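Local coordinates for protein cyclin homolog (Herpesvirus saimiri, PDB 2F2C) that probably acts as a viral D-type cyclin that modulates the host cell cycle, and may promote transformation and rapid proliferation of latently infected T cells, at residues His60-Cys63 / Glu64-Leu68; Thr53-Leu56 / Thr57-His60. One frame throughout, in Å; residues are numbered along the deposited sequence.

Contact 1: residues His60-Cys63 / Glu64-Leu68; sequences HLLC and ESFEL
The carbonyl oxygen of Leu61 is gripped twice by Ser65 at the C-terminal end of helix 49-65, the first helix of the N-terminal cyclin box, where a Schellman motif closes the helix. Ser65 N donates to Leu61 O at 2.7 Å in the usual bond of the helix. Ser65 OG adds a second bond to Leu61 O, also 2.7 Å, and comes from above the carbonyl plane. The serine hydroxyl is placed there by its first torsion (chi1 -53°), which sets OG beside its own backbone N and turns it back over the preceding turn. In the Schellman motif, Glu67 has left helical geometry with positive phi (65°). Leu68 N reaches back to Cys63 O at 3.0 Å. Glu67 N bonds to Glu64 O inside that loop, so the two bonds turn the chain off the helix axis.

Glu64 stretches out beyond CG and brings its carboxylate to the edge of the His60 imidazole. The bond from His60 NE2 to Glu64 OE2 is weak at 3.5 Å, and the two flat groups stand nearly perpendicular, 78° apart. Glu64 OE2 also forms a long, weak ion pair with Lys183 of helix 170-184, which would probably favour a negative carboxylate. The His60 ring also packs edge-to-face with the ring of Phe73.

Leu62 and Phe66 lie side by side and point the same way. Leu62 CD1 sits at the edge of the phenyl ring, in its plane, 3.8 Å from Phe66 CE2. Loop residues Met114 and Leu122 also touch Phe66. Beyond the turn, Leu68 folds back over the last turn, and its CD1 comes to 4.0 Å from Cys63 SG.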
loop_
_atom_site.group_PDB
_atom_site.type_symbol
_atom_site.label_atom_id
_atom_site.label_comp_id
_atom_site.label_asym_id
_atom_site.label_seq_id
_atom_site.Cartn_x
_atom_site.Cartn_y
_atom_site.Cartn_z
ATOM N N HIS A 60 -21.132 6.623 -4.077
ATOM C CA HIS A 60 -20.704 7.729 -3.237
ATOM C C HIS A 60 -21.456 7.809 -1.908
ATOM O O HIS A 60 -20.835 7.869 -0.835
ATOM C CB HIS A 60 -20.808 9.065 -3.961
ATOM C CG HIS A 60 -20.291 10.208 -3.151
ATOM N ND1 HIS A 60 -18.981 10.629 -3.212
ATOM C CD2 HIS A 60 -20.897 10.994 -2.227
ATOM C CE1 HIS A 60 -18.802 11.637 -2.375
ATOM N NE2 HIS A 60 -19.950 11.876 -1.765
ATOM N N LEU A 61 -22.785 7.824 -1.976
ATOM C CA LEU A 61 -23.588 7.908 -0.760
ATOM C C LEU A 61 -23.138 6.840 0.229
ATOM O O LEU A 61 -22.959 7.106 1.418
ATOM C CB LEU A 61 -25.075 7.756 -1.062
ATOM C CG LEU A 61 -26.006 8.072 0.105
ATOM C CD1 LEU A 61 -25.857 9.526 0.546
ATOM C CD2 LEU A 61 -27.447 7.770 -0.276
ATOM N N LEU A 62 -22.937 5.641 -0.304
ATOM C CA LEU A 62 -22.612 4.468 0.458
ATOM C C LEU A 62 -21.309 4.663 1.262
ATOM O O LEU A 62 -21.267 4.352 2.475
ATOM C CB LEU A 62 -22.501 3.308 -0.513
ATOM C CG LEU A 62 -22.948 1.904 -0.148
ATOM C CD1 LEU A 62 -24.157 1.895 0.729
ATOM C CD2 LEU A 62 -23.237 1.158 -1.440
ATOM N N CYS A 63 -20.273 5.199 0.604
ATOM C CA CYS A 63 -19.000 5.492 1.256
ATOM C C CYS A 63 -19.124 6.623 2.270
ATOM O O CYS A 63 -18.603 6.528 3.379
ATOM C CB CYS A 63 -17.943 5.852 0.226
ATOM S SG CYS A 63 -17.658 4.570 -1.014
ATOM N N GLU A 64 -19.815 7.687 1.885
ATOM C CA GLU A 64 -20.047 8.836 2.753
ATOM C C GLU A 64 -20.815 8.388 3.991
ATOM O O GLU A 64 -20.430 8.705 5.113
ATOM C CB GLU A 64 -20.857 9.884 1.984
ATOM C CG GLU A 64 -20.812 11.322 2.478
ATOM C CD GLU A 64 -21.759 12.230 1.676
ATOM O OE1 GLU A 64 -22.973 11.908 1.565
ATOM O OE2 GLU A 64 -21.305 13.272 1.132
ATOM N N SER A 65 -21.888 7.629 3.786
ATOM C CA SER A 65 -22.745 7.181 4.884
ATOM C C SER A 65 -22.085 6.168 5.812
ATOM O O SER A 65 -22.287 6.220 7.022
ATOM C CB SER A 65 -24.063 6.622 4.346
ATOM O OG SER A 65 -24.682 7.573 3.483
ATOM N N PHE A 66 -21.293 5.247 5.271
ATOM C CA PHE A 66 -20.614 4.312 6.154
ATOM C C PHE A 66 -19.271 4.822 6.644
ATOM O O PHE A 66 -18.555 4.108 7.346
ATOM C CB PHE A 66 -20.523 2.921 5.538
ATOM C CG PHE A 66 -21.827 2.182 5.566
ATOM C CD1 PHE A 66 -22.269 1.567 6.743
ATOM C CD2 PHE A 66 -22.632 2.121 4.435
ATOM C CE1 PHE A 66 -23.473 0.891 6.780
ATOM C CE2 PHE A 66 -23.850 1.445 4.479
ATOM C CZ PHE A 66 -24.260 0.831 5.650
ATOM N N GLU A 67 -18.956 6.069 6.290
ATOM C CA GLU A 67 -17.764 6.779 6.792
ATOM C C GLU A 67 -16.419 6.166 6.365
ATOM O O GLU A 67 -15.449 6.206 7.109
ATOM C CB GLU A 67 -17.827 6.971 8.325
ATOM C CG GLU A 67 -18.412 8.304 8.769
ATOM C CD GLU A 67 -18.755 8.335 10.255
ATOM O OE1 GLU A 67 -18.126 7.594 11.057
ATOM O OE2 GLU A 67 -19.668 9.103 10.642
ATOM N N LEU A 68 -16.361 5.630 5.152
ATOM C CA LEU A 68 -15.110 5.048 4.643
ATOM C C LEU A 68 -14.029 6.089 4.318
ATOM O O LEU A 68 -14.322 7.238 3.946
ATOM C CB LEU A 68 -15.358 4.142 3.428
ATOM C CG LEU A 68 -16.566 3.207 3.491
ATOM C CD1 LEU A 68 -16.645 2.450 2.204
ATOM C CD2 LEU A 68 -16.466 2.247 4.649
#

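Contact 2: residues Thr53-Leu56 / Thr57-His60; sequences TILL and TWMH
This contact covers two turns in the middle of helix 49-65, the opening helix of the N-terminal cyclin box. Its Ile54-Leu55 pair and Trp58 fit the pattern that in related cyclins forms a docking patch for substrates, though such a role is not established here. On one side of the helix, Thr57 grips the carbonyl oxygen of Thr53 twice. Thr57 OG1 donates to Thr53 O at 2.8 Å, and Thr57 N reaches Thr53 O at 3.1 Å from the opposite face of the carbonyl plane. The hydroxyl can do this because chi1 (-73°) holds OG1 beside the backbone N, facing the previous turn. A buried polar side chain is thus satisfied within its own helix.

The apolar side is built round Met59. Its thioether crosses Leu55 and Leu56 at a slant. Met59 SD lies 3.5 Å from Leu56 CD2 and 3.8 Å from Leu55 CG, so the sulfur is shared between two leucines. A bend at chi3 (55°) brings the methyl CE round towards Leu56 CD2, at 4.1 Å. Leu55 also turns its CD1 to the indole of Trp58, with CE3 at 4.1 Å.

Leu56 packs on Val77 and Leu80 of helix 72-83. Met59 touches Phe73 and Ser76 of the same helix and Val102 of helix 94-109. Leu55 and Trp58 meet the start of helix 94-109 at Leu94 and Gln95, while Thr53 and Thr57 both touch Ile186, just after helix 170-184.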
loop_
_atom_site.group_PDB
_atom_site.type_symbol
_atom_site.label_atom_id
_atom_site.label_comp_id
_atom_site.label_asym_id
_atom_site.label_seq_id
_atom_site.Cartn_x
_atom_site.Cartn_y
_atom_site.Cartn_z
ATOM N N THR A 53 -23.779 8.123 -13.864
ATOM C CA THR A 53 -23.947 9.199 -12.876
ATOM C C THR A 53 -24.843 8.834 -11.677
ATOM O O THR A 53 -24.551 9.220 -10.539
ATOM C CB THR A 53 -24.467 10.501 -13.532
ATOM O OG1 THR A 53 -23.822 10.718 -14.793
ATOM C CG2 THR A 53 -24.055 11.719 -12.700
ATOM N N ILE A 54 -25.936 8.118 -11.938
ATOM C CA ILE A 54 -26.802 7.616 -10.870
ATOM C C ILE A 54 -26.042 6.595 -9.976
ATOM O O ILE A 54 -26.024 6.716 -8.748
ATOM C CB ILE A 54 -28.112 7.042 -11.477
ATOM C CG1 ILE A 54 -28.963 8.186 -12.076
ATOM C CG2 ILE A 54 -28.923 6.325 -10.431
ATOM C CD1 ILE A 54 -29.875 7.804 -13.243
ATOM N N LEU A 55 -25.373 5.629 -10.603
ATOM C CA LEU A 55 -24.722 4.553 -9.887
ATOM C C LEU A 55 -23.571 5.057 -9.041
ATOM O O LEU A 55 -23.355 4.584 -7.923
ATOM C CB LEU A 55 -24.218 3.518 -10.869
ATOM C CG LEU A 55 -23.287 2.462 -10.302
ATOM C CD1 LEU A 55 -24.065 1.464 -9.464
ATOM C CD2 LEU A 55 -22.557 1.783 -11.465
ATOM N N LEU A 56 -22.825 6.017 -9.573
ATOM C CA LEU A 56 -21.729 6.601 -8.822
ATOM C C LEU A 56 -22.242 7.494 -7.697
ATOM O O LEU A 56 -21.565 7.642 -6.679
ATOM C CB LEU A 56 -20.775 7.358 -9.739
ATOM C CG LEU A 56 -19.920 6.518 -10.694
ATOM C CD1 LEU A 56 -18.923 7.429 -11.397
ATOM C CD2 LEU A 56 -19.177 5.389 -9.951
ATOM N N THR A 57 -23.437 8.072 -7.878
ATOM C CA THR A 57 -24.120 8.832 -6.827
ATOM C C THR A 57 -24.489 7.909 -5.676
ATOM O O THR A 57 -24.319 8.252 -4.519
ATOM C CB THR A 57 -25.356 9.536 -7.387
ATOM O OG1 THR A 57 -24.939 10.634 -8.203
ATOM C CG2 THR A 57 -26.130 10.220 -6.296
ATOM N N TRP A 58 -24.968 6.722 -5.991
ATOM C CA TRP A 58 -25.254 5.755 -4.961
ATOM C C TRP A 58 -23.954 5.247 -4.323
ATOM O O TRP A 58 -23.812 5.268 -3.099
ATOM C CB TRP A 58 -26.074 4.623 -5.554
ATOM C CG TRP A 58 -26.411 3.519 -4.615
ATOM C CD1 TRP A 58 -27.307 3.553 -3.581
ATOM C CD2 TRP A 58 -25.895 2.193 -4.650
ATOM N NE1 TRP A 58 -27.369 2.327 -2.962
ATOM C CE2 TRP A 58 -26.508 1.473 -3.598
ATOM C CE3 TRP A 58 -24.974 1.531 -5.465
ATOM C CZ2 TRP A 58 -26.221 0.132 -3.342
ATOM C CZ3 TRP A 58 -24.679 0.203 -5.208
ATOM C CH2 TRP A 58 -25.301 -0.486 -4.157
ATOM N N MET A 59 -22.997 4.804 -5.137
ATOM C CA MET A 59 -21.712 4.316 -4.620
ATOM C C MET A 59 -21.067 5.353 -3.665
ATOM O O MET A 59 -20.557 5.012 -2.580
ATOM C CB MET A 59 -20.783 3.979 -5.784
ATOM C CG MET A 59 -21.262 2.826 -6.685
ATOM S SD MET A 59 -20.167 2.542 -8.134
ATOM C CE MET A 59 -18.548 2.311 -7.355
ATOM N N HIS A 60 -21.132 6.623 -4.077
ATOM C CA HIS A 60 -20.704 7.729 -3.237
ATOM C C HIS A 60 -21.456 7.809 -1.908
ATOM O O HIS A 60 -20.835 7.869 -0.835
ATOM C CB HIS A 60 -20.808 9.065 -3.961
ATOM C CG HIS A 60 -20.291 10.208 -3.151
ATOM N ND1 HIS A 60 -18.981 10.629 -3.212
ATOM C CD2 HIS A 60 -20.897 10.994 -2.227
ATOM C CE1 HIS A 60 -18.802 11.637 -2.375
ATOM N NE2 HIS A 60 -19.950 11.876 -1.765
#

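From the N terminus, helix 49-65 runs first through contact 2 (53-60) and then through contact 1 (60-68). Neither contact spans a long loop. Each ties residues about one helical turn apart, and they neither nest nor cross. His60 is the joint: it ends the later segment of contact 2 and begins the earlier segment of contact 1. The centres are about 11 Å apart. Contact 2 lies in the body of the helix, within the N-terminal box. Contact 1 finishes the helix and leads the chain towards helix 72-83. At the shared residue, His60 also touches Cys182 and Lys183 of helix 170-184, joining the first cyclin box to the C-terminal half.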